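Long-range contacts in nisin biosynthesis protein nisC (Lactococcus lactis subsp. lactis, PDB 2G0D), which acts as the zinc-dependent cyclase of nisin biosynthesis, closing the thioether rings of the lantibiotic by adding cysteine thiols to dehydrated residues: residues A[32-37]-A[371-376]; A[39-44]-A[89-94]; A[46-51]-A[390-395]. All blocks are in the same frame, centred on the assembly; numbering follows the deposited sequence.

Interaction 1: A[32-37]-A[371-376]; sequences TLSTGL and GFLEGI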
# COMPACT_ATOMS: atom_id res chain seq x y z
N THR A 32 0.05 -14.46 -4.54
CA THR A 32 -0.31 -13.13 -4.02
C THR A 32 0.93 -12.30 -3.74
O THR A 32 1.97 -12.82 -3.35
CB THR A 32 -1.13 -13.24 -2.71
OG1 THR A 32 -0.29 -13.74 -1.65
CG2 THR A 32 -2.35 -14.16 -2.89
N LEU A 33 0.81 -10.99 -3.91
CA LEU A 33 1.85 -10.07 -3.41
C LEU A 33 2.00 -10.20 -1.89
O LEU A 33 3.12 -10.19 -1.37
CB LEU A 33 1.54 -8.62 -3.82
CG LEU A 33 2.44 -7.50 -3.26
CD1 LEU A 33 3.96 -7.74 -3.52
CD2 LEU A 33 1.99 -6.13 -3.83
N SER A 34 0.88 -10.35 -1.18
CA SER A 34 0.87 -10.36 0.29
C SER A 34 1.82 -11.34 0.89
O SER A 34 2.57 -10.97 1.81
CB SER A 34 -0.52 -10.70 0.84
OG SER A 34 -1.37 -9.62 0.63
N THR A 35 1.76 -12.59 0.41
CA THR A 35 2.46 -13.72 1.04
C THR A 35 3.22 -14.61 0.07
O THR A 35 3.95 -15.51 0.49
CB THR A 35 1.48 -14.65 1.82
OG1 THR A 35 0.48 -15.12 0.92
CG2 THR A 35 0.80 -13.92 3.00
N GLY A 36 3.05 -14.41 -1.23
CA GLY A 36 3.54 -15.37 -2.21
C GLY A 36 4.63 -14.86 -3.12
O GLY A 36 5.36 -13.90 -2.79
N LEU A 37 4.73 -15.48 -4.29
CA LEU A 37 5.88 -15.30 -5.20
C LEU A 37 6.15 -13.90 -5.75
O LEU A 37 7.29 -13.53 -5.91
CB LEU A 37 5.80 -16.30 -6.35
CG LEU A 37 6.20 -17.72 -5.92
CD1 LEU A 37 5.76 -18.75 -7.00
CD2 LEU A 37 7.71 -17.81 -5.65
N GLY A 371 6.92 -13.73 3.19
CA GLY A 371 6.29 -12.84 2.22
C GLY A 371 6.45 -11.35 2.49
O GLY A 371 7.00 -10.91 3.52
N PHE A 372 5.93 -10.56 1.56
CA PHE A 372 6.21 -9.15 1.50
C PHE A 372 5.58 -8.39 2.65
O PHE A 372 6.27 -7.66 3.38
CB PHE A 372 5.70 -8.57 0.18
CG PHE A 372 5.73 -7.07 0.14
CD1 PHE A 372 6.95 -6.39 0.18
CD2 PHE A 372 4.53 -6.34 0.09
CE1 PHE A 372 6.96 -4.98 0.16
CE2 PHE A 372 4.54 -4.97 0.09
CZ PHE A 372 5.75 -4.29 0.11
N LEU A 373 4.27 -8.58 2.81
CA LEU A 373 3.50 -7.67 3.62
C LEU A 373 3.82 -7.84 5.11
O LEU A 373 3.96 -6.85 5.85
CB LEU A 373 1.99 -7.83 3.31
CG LEU A 373 1.03 -6.83 3.95
CD1 LEU A 373 1.42 -5.36 3.66
CD2 LEU A 373 -0.44 -7.10 3.55
N GLU A 374 3.94 -9.08 5.55
CA GLU A 374 4.19 -9.36 6.96
C GLU A 374 5.50 -10.08 7.18
O GLU A 374 6.00 -10.13 8.31
CB GLU A 374 3.04 -10.18 7.56
CG GLU A 374 1.72 -9.40 7.50
CD GLU A 374 0.71 -9.86 8.52
OE1 GLU A 374 0.92 -10.90 9.15
OE2 GLU A 374 -0.31 -9.16 8.71
N GLY A 375 6.06 -10.62 6.10
CA GLY A 375 7.13 -11.61 6.20
C GLY A 375 8.49 -10.97 6.12
O GLY A 375 8.62 -9.75 5.94
N ILE A 376 9.52 -11.80 6.26
CA ILE A 376 10.89 -11.31 6.23
C ILE A 376 11.33 -10.59 4.94
O ILE A 376 12.10 -9.65 5.01
CB ILE A 376 11.90 -12.41 6.60
CG1 ILE A 376 13.28 -11.78 6.89
CG2 ILE A 376 11.94 -13.52 5.53
CD1 ILE A 376 14.16 -12.60 7.83
O HOH W 1 5.08 -11.87 -0.92
O HOH W 2 3.32 -11.56 4.28
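The CD1 methyl of L33 overlaps the CD2 side of the F372 ring, with L33 CD1 and F372 CD2 3.9 Å apart. This contact joins two loops of the alpha toroid of the lanthionine synthetase C-like family, each leading into a helix, 37-45 or 376-387. The two side chains slant across one another, both on the buried side of the loops; in F372 a chi1 of 169° sets the ring anti to its own backbone N, beside L33, where F372 CB also meets L33 O at 3.4 Å. The polar seam is made by backbone. S34 O accepts from L373 N at 3.1 Å in a nearly straight bond (167° at the hydrogen), the donor lying somewhat off the carbonyl plane. L373 is also hydrogen-bonded through its backbone to C324, a zinc ligand, and the E374 side chain comes to about 5 Å from the zinc ion and touches H325, so the seam borders the metal site. Two waters complete it. Water 1 gives its protons to L33 O and to G36 O, the carbonyl of the N-cap residue of helix 37-45, and accepts from F372 N at 2.9 Å. Water 2 accepts from E374 N and donates to S34 O at 2.6 Å, a second proton for the carbonyl that already holds L373 N.

Interaction 2: A[39-44]-A[89-94]; sequences GIILML and ALSILH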
# COMPACT_ATOMS: atom_id res chain seq x y z
N GLY A 39 5.96 -11.07 -4.16
CA GLY A 39 6.82 -10.41 -3.13
C GLY A 39 8.26 -10.92 -3.16
O GLY A 39 9.22 -10.15 -3.04
N ILE A 40 8.41 -12.22 -3.40
CA ILE A 40 9.73 -12.83 -3.50
C ILE A 40 10.50 -12.35 -4.74
O ILE A 40 11.69 -12.03 -4.64
CB ILE A 40 9.63 -14.37 -3.52
CG1 ILE A 40 8.82 -14.87 -2.31
CG2 ILE A 40 11.00 -15.00 -3.51
CD1 ILE A 40 9.27 -14.32 -0.94
N ILE A 41 9.82 -12.32 -5.89
CA ILE A 41 10.35 -11.79 -7.14
C ILE A 41 10.84 -10.35 -6.93
O ILE A 41 11.93 -10.02 -7.37
CB ILE A 41 9.28 -11.84 -8.28
CG1 ILE A 41 9.03 -13.30 -8.72
CG2 ILE A 41 9.69 -10.99 -9.46
CD1 ILE A 41 7.70 -13.52 -9.51
N LEU A 42 10.05 -9.52 -6.23
CA LEU A 42 10.47 -8.11 -5.95
C LEU A 42 11.74 -8.01 -5.12
O LEU A 42 12.65 -7.26 -5.48
CB LEU A 42 9.36 -7.26 -5.35
CG LEU A 42 8.25 -6.96 -6.36
CD1 LEU A 42 6.99 -6.42 -5.69
CD2 LEU A 42 8.75 -5.97 -7.44
N MET A 43 11.81 -8.79 -4.05
CA MET A 43 12.97 -8.78 -3.18
C MET A 43 14.24 -9.18 -3.93
O MET A 43 15.27 -8.55 -3.78
CB MET A 43 12.76 -9.70 -1.98
CG MET A 43 14.07 -9.95 -1.21
SD MET A 43 14.05 -11.43 -0.20
CE MET A 43 14.17 -12.68 -1.45
N LEU A 44 14.16 -10.23 -4.73
CA LEU A 44 15.32 -10.77 -5.47
C LEU A 44 15.75 -9.82 -6.58
O LEU A 44 16.94 -9.67 -6.85
CB LEU A 44 14.99 -12.14 -6.08
CG LEU A 44 14.90 -13.40 -5.20
CD1 LEU A 44 14.45 -14.61 -6.02
CD2 LEU A 44 16.22 -13.71 -4.52
N ALA A 89 1.46 -8.33 -11.79
CA ALA A 89 1.99 -7.39 -12.79
C ALA A 89 3.01 -6.42 -12.20
O ALA A 89 4.04 -6.17 -12.83
CB ALA A 89 0.86 -6.64 -13.49
N LEU A 90 2.73 -5.84 -11.03
CA LEU A 90 3.70 -4.97 -10.38
C LEU A 90 5.04 -5.68 -10.18
O LEU A 90 6.12 -5.07 -10.41
CB LEU A 90 3.20 -4.45 -9.01
CG LEU A 90 4.10 -3.40 -8.31
CD1 LEU A 90 4.06 -2.10 -9.06
CD2 LEU A 90 3.66 -3.22 -6.89
N SER A 91 4.99 -6.95 -9.76
CA SER A 91 6.21 -7.69 -9.42
C SER A 91 7.16 -7.91 -10.63
O SER A 91 8.39 -8.11 -10.44
CB SER A 91 5.88 -9.00 -8.71
OG SER A 91 5.37 -10.00 -9.59
N ILE A 92 6.62 -7.83 -11.86
CA ILE A 92 7.44 -8.02 -13.07
C ILE A 92 7.49 -6.80 -13.99
O ILE A 92 8.11 -6.83 -15.05
CB ILE A 92 7.00 -9.28 -13.88
CG1 ILE A 92 5.62 -9.05 -14.52
CG2 ILE A 92 7.01 -10.55 -13.01
CD1 ILE A 92 5.12 -10.23 -15.36
N LEU A 93 6.82 -5.73 -13.61
CA LEU A 93 6.69 -4.54 -14.48
C LEU A 93 8.04 -4.03 -15.03
O LEU A 93 8.14 -3.70 -16.22
CB LEU A 93 5.92 -3.42 -13.76
CG LEU A 93 5.68 -2.15 -14.58
CD1 LEU A 93 4.89 -2.45 -15.86
CD2 LEU A 93 4.98 -1.11 -13.77
N HIS A 94 9.08 -3.99 -14.19
CA HIS A 94 10.44 -3.53 -14.59
C HIS A 94 11.10 -4.38 -15.69
O HIS A 94 12.08 -3.95 -16.30
CB HIS A 94 11.36 -3.52 -13.39
CG HIS A 94 11.57 -4.88 -12.81
ND1 HIS A 94 10.59 -5.51 -12.07
CD2 HIS A 94 12.61 -5.74 -12.89
CE1 HIS A 94 11.03 -6.70 -11.70
NE2 HIS A 94 12.25 -6.87 -12.19
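L42 lays its forked end along the backbone of S91, in a buried, largely apolar helix-to-helix contact of the alpha toroid without a hydrogen bond between the two segments. With chi1 at -70° the L42 CG stands opposite its own carbonyl carbon, and a chi2 of 166° turns both methyls so that they, like CG, lie against the serine: L42 CG is 3.9 Å from S91 CB, while L42 CD2 comes to 3.7 Å from S91 CA. The small side chain of S91 is consistent with the close approach of the backbones, the CA atoms of L42 and S91 being 5.5 Å apart. The serine hydroxyl is turned to its own helix; a chi1 of 75° tucks S91 OG between the backbone N and the carbonyl carbon, where it hydrogen-bonds to I88 O one turn back, and a buried polar atom is thereby satisfied. I41 makes the second touch with its short branch. Its CG2 methyl, anti to the backbone N, meets S91 O at 3.3 Å, and the same methyl reaches I92 CG2 more loosely, at 4.5 Å. S91 O also lies in the plane of the H94 ring, at its edge, 3.2 Å from H94 CE1, so the carbonyl is flanked by a methyl and an imidazole. Around this pair, I40 and L44 turn to helix 3-20, M43 packs on helix 376-387, and A89 and I92 rest against helix 100-122.

Interaction 3: A[46-51]-A[390-395]; sequences ELKNKD and INFTYW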
# COMPACT_ATOMS: atom_id res chain seq x y z
N GLU A 46 15.46 -6.62 -6.71
CA GLU A 46 16.16 -5.51 -6.10
C GLU A 46 17.60 -5.79 -5.70
O GLU A 46 18.28 -4.91 -5.17
CB GLU A 46 15.40 -5.04 -4.87
CG GLU A 46 14.20 -4.20 -5.18
CD GLU A 46 14.49 -2.94 -5.98
OE1 GLU A 46 15.69 -2.62 -6.21
OE2 GLU A 46 13.50 -2.27 -6.39
N LEU A 47 18.06 -7.01 -5.94
CA LEU A 47 19.40 -7.41 -5.52
C LEU A 47 20.32 -7.53 -6.72
O LEU A 47 21.38 -8.13 -6.62
CB LEU A 47 19.33 -8.73 -4.76
CG LEU A 47 18.53 -8.76 -3.46
CD1 LEU A 47 18.65 -10.16 -2.86
CD2 LEU A 47 19.06 -7.72 -2.48
N LYS A 48 19.92 -6.91 -7.84
CA LYS A 48 20.62 -7.00 -9.12
C LYS A 48 22.08 -6.55 -9.08
O LYS A 48 22.94 -7.14 -9.76
CB LYS A 48 19.85 -6.26 -10.23
CG LYS A 48 20.54 -6.32 -11.58
CD LYS A 48 19.64 -5.90 -12.73
CE LYS A 48 20.44 -6.02 -14.05
NZ LYS A 48 19.65 -5.73 -15.30
N ASN A 49 22.38 -5.51 -8.29
CA ASN A 49 23.77 -5.10 -8.12
C ASN A 49 24.63 -6.19 -7.46
O ASN A 49 25.84 -6.19 -7.65
CB ASN A 49 23.91 -3.77 -7.36
CG ASN A 49 23.36 -3.84 -5.96
OD1 ASN A 49 22.18 -4.14 -5.76
ND2 ASN A 49 24.21 -3.56 -4.96
N LYS A 50 24.00 -7.10 -6.70
CA LYS A 50 24.73 -8.10 -5.88
C LYS A 50 25.38 -9.18 -6.75
O LYS A 50 25.00 -9.37 -7.91
CB LYS A 50 23.83 -8.70 -4.77
CG LYS A 50 23.68 -7.80 -3.50
CD LYS A 50 22.75 -8.36 -2.34
CE LYS A 50 23.35 -9.48 -1.40
NZ LYS A 50 22.89 -10.89 -1.75
N ASP A 51 26.38 -9.87 -6.20
CA ASP A 51 27.17 -10.83 -6.98
C ASP A 51 26.37 -12.01 -7.54
O ASP A 51 26.61 -12.44 -8.67
CB ASP A 51 28.39 -11.33 -6.19
CG ASP A 51 29.49 -10.27 -6.10
OD1 ASP A 51 29.45 -9.31 -6.89
OD2 ASP A 51 30.38 -10.40 -5.23
N ILE A 390 19.26 2.79 -5.59
CA ILE A 390 18.59 2.63 -6.88
C ILE A 390 17.58 1.47 -6.77
O ILE A 390 17.93 0.35 -6.38
CB ILE A 390 19.57 2.43 -8.06
CG1 ILE A 390 20.32 3.73 -8.35
CG2 ILE A 390 18.83 1.99 -9.34
CD1 ILE A 390 21.35 3.62 -9.42
N ASN A 391 16.31 1.78 -7.07
CA ASN A 391 15.25 0.78 -7.13
C ASN A 391 15.15 0.23 -8.51
O ASN A 391 14.83 0.96 -9.46
CB ASN A 391 13.87 1.35 -6.71
CG ASN A 391 13.74 1.51 -5.21
OD1 ASN A 391 12.74 1.10 -4.64
ND2 ASN A 391 14.78 2.06 -4.56
N PHE A 392 15.45 -1.06 -8.62
CA PHE A 392 15.30 -1.78 -9.87
C PHE A 392 13.81 -2.09 -10.18
O PHE A 392 13.47 -2.31 -11.34
CB PHE A 392 16.12 -3.07 -9.81
CG PHE A 392 17.59 -2.85 -9.63
CD1 PHE A 392 18.38 -2.40 -10.70
CD2 PHE A 392 18.20 -3.07 -8.39
CE1 PHE A 392 19.76 -2.18 -10.53
CE2 PHE A 392 19.57 -2.86 -8.21
CZ PHE A 392 20.35 -2.41 -9.28
N THR A 393 12.95 -2.07 -9.15
CA THR A 393 11.56 -2.50 -9.30
C THR A 393 10.63 -1.39 -8.87
O THR A 393 11.07 -0.39 -8.32
CB THR A 393 11.23 -3.73 -8.38
OG1 THR A 393 11.24 -3.32 -7.00
CG2 THR A 393 12.24 -4.88 -8.57
N TYR A 394 9.32 -1.62 -9.05
CA TYR A 394 8.31 -0.68 -8.55
C TYR A 394 7.67 -1.13 -7.24
O TYR A 394 6.51 -0.80 -6.98
CB TYR A 394 7.23 -0.39 -9.63
CG TYR A 394 7.79 0.25 -10.89
CD1 TYR A 394 7.85 1.63 -11.03
CD2 TYR A 394 8.30 -0.55 -11.91
CE1 TYR A 394 8.39 2.22 -12.20
CE2 TYR A 394 8.86 0.01 -13.07
CZ TYR A 394 8.89 1.39 -13.21
OH TYR A 394 9.41 1.92 -14.38
N TRP A 395 8.39 -1.88 -6.42
CA TRP A 395 7.81 -2.44 -5.18
C TRP A 395 7.13 -1.41 -4.29
O TRP A 395 6.11 -1.71 -3.66
CB TRP A 395 8.84 -3.22 -4.35
CG TRP A 395 9.91 -2.39 -3.65
CD1 TRP A 395 11.05 -1.86 -4.23
CD2 TRP A 395 9.99 -2.07 -2.25
NE1 TRP A 395 11.80 -1.22 -3.28
CE2 TRP A 395 11.18 -1.33 -2.06
CE3 TRP A 395 9.16 -2.33 -1.13
CZ2 TRP A 395 11.58 -0.84 -0.80
CZ3 TRP A 395 9.56 -1.85 0.12
CH2 TRP A 395 10.75 -1.10 0.27
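E46, just past the end of helix 37-45, reaches into the turn at F392 and T393, its carboxylate held by three hydrogen bonds. From CB, a chi1 of -78° places CG alongside T393, 3.6 Å from E46 CG to T393 OG1; the bend at chi2 (-59°) then turns the carboxylate to the backbone there. E46 CD lies 3.4 Å from F392 N. At the tip, E46 OE1 accepts from F392 N on its syn side at 2.9 Å and also forms a salt bridge with K385, whose positive charge would be expected to stabilise the carboxylate. E46 OE2 takes T393 OG1 on its anti side at 2.6 Å, and T393 N from above the carboxylate plane, both donors on one face; it also meets the edge of the W395 ring at CD1. T393 OG1 accepts in turn from W395 N, forming an ST turn. Farther out, K48 CB sits over one face of the F392 ring in a CH-pi contact, 3.8 Å from its centroid, and N49 OD1 approaches the ring edge. The turn is wedged between helices 37-45 and 376-387: T393 packs on L42 and A45 of the first, W395 on L381 and K385 of the second.

How the interactions relate
Interactions 1 and 3 join the loops that precede and the loops that follow helices 37-45 and 376-387, tying this pair of helices at both ends; interaction 2 instead binds the body of helix 37-45 to helix 85-92. Only interaction 2 is fully buried, and it is mainly apolar, whereas the loop contacts, partly open to solvent, add hydrogen bonds to their packing: backbone and water in interaction 1, near the zinc, and a buried carboxylate in interaction 3, where K48 and N49 are exposed. Packing makes them continuous, with L33 CD1 on L42 CD1, L42 CD2 on T393 CB, and F372 CE1 on W395 CE3.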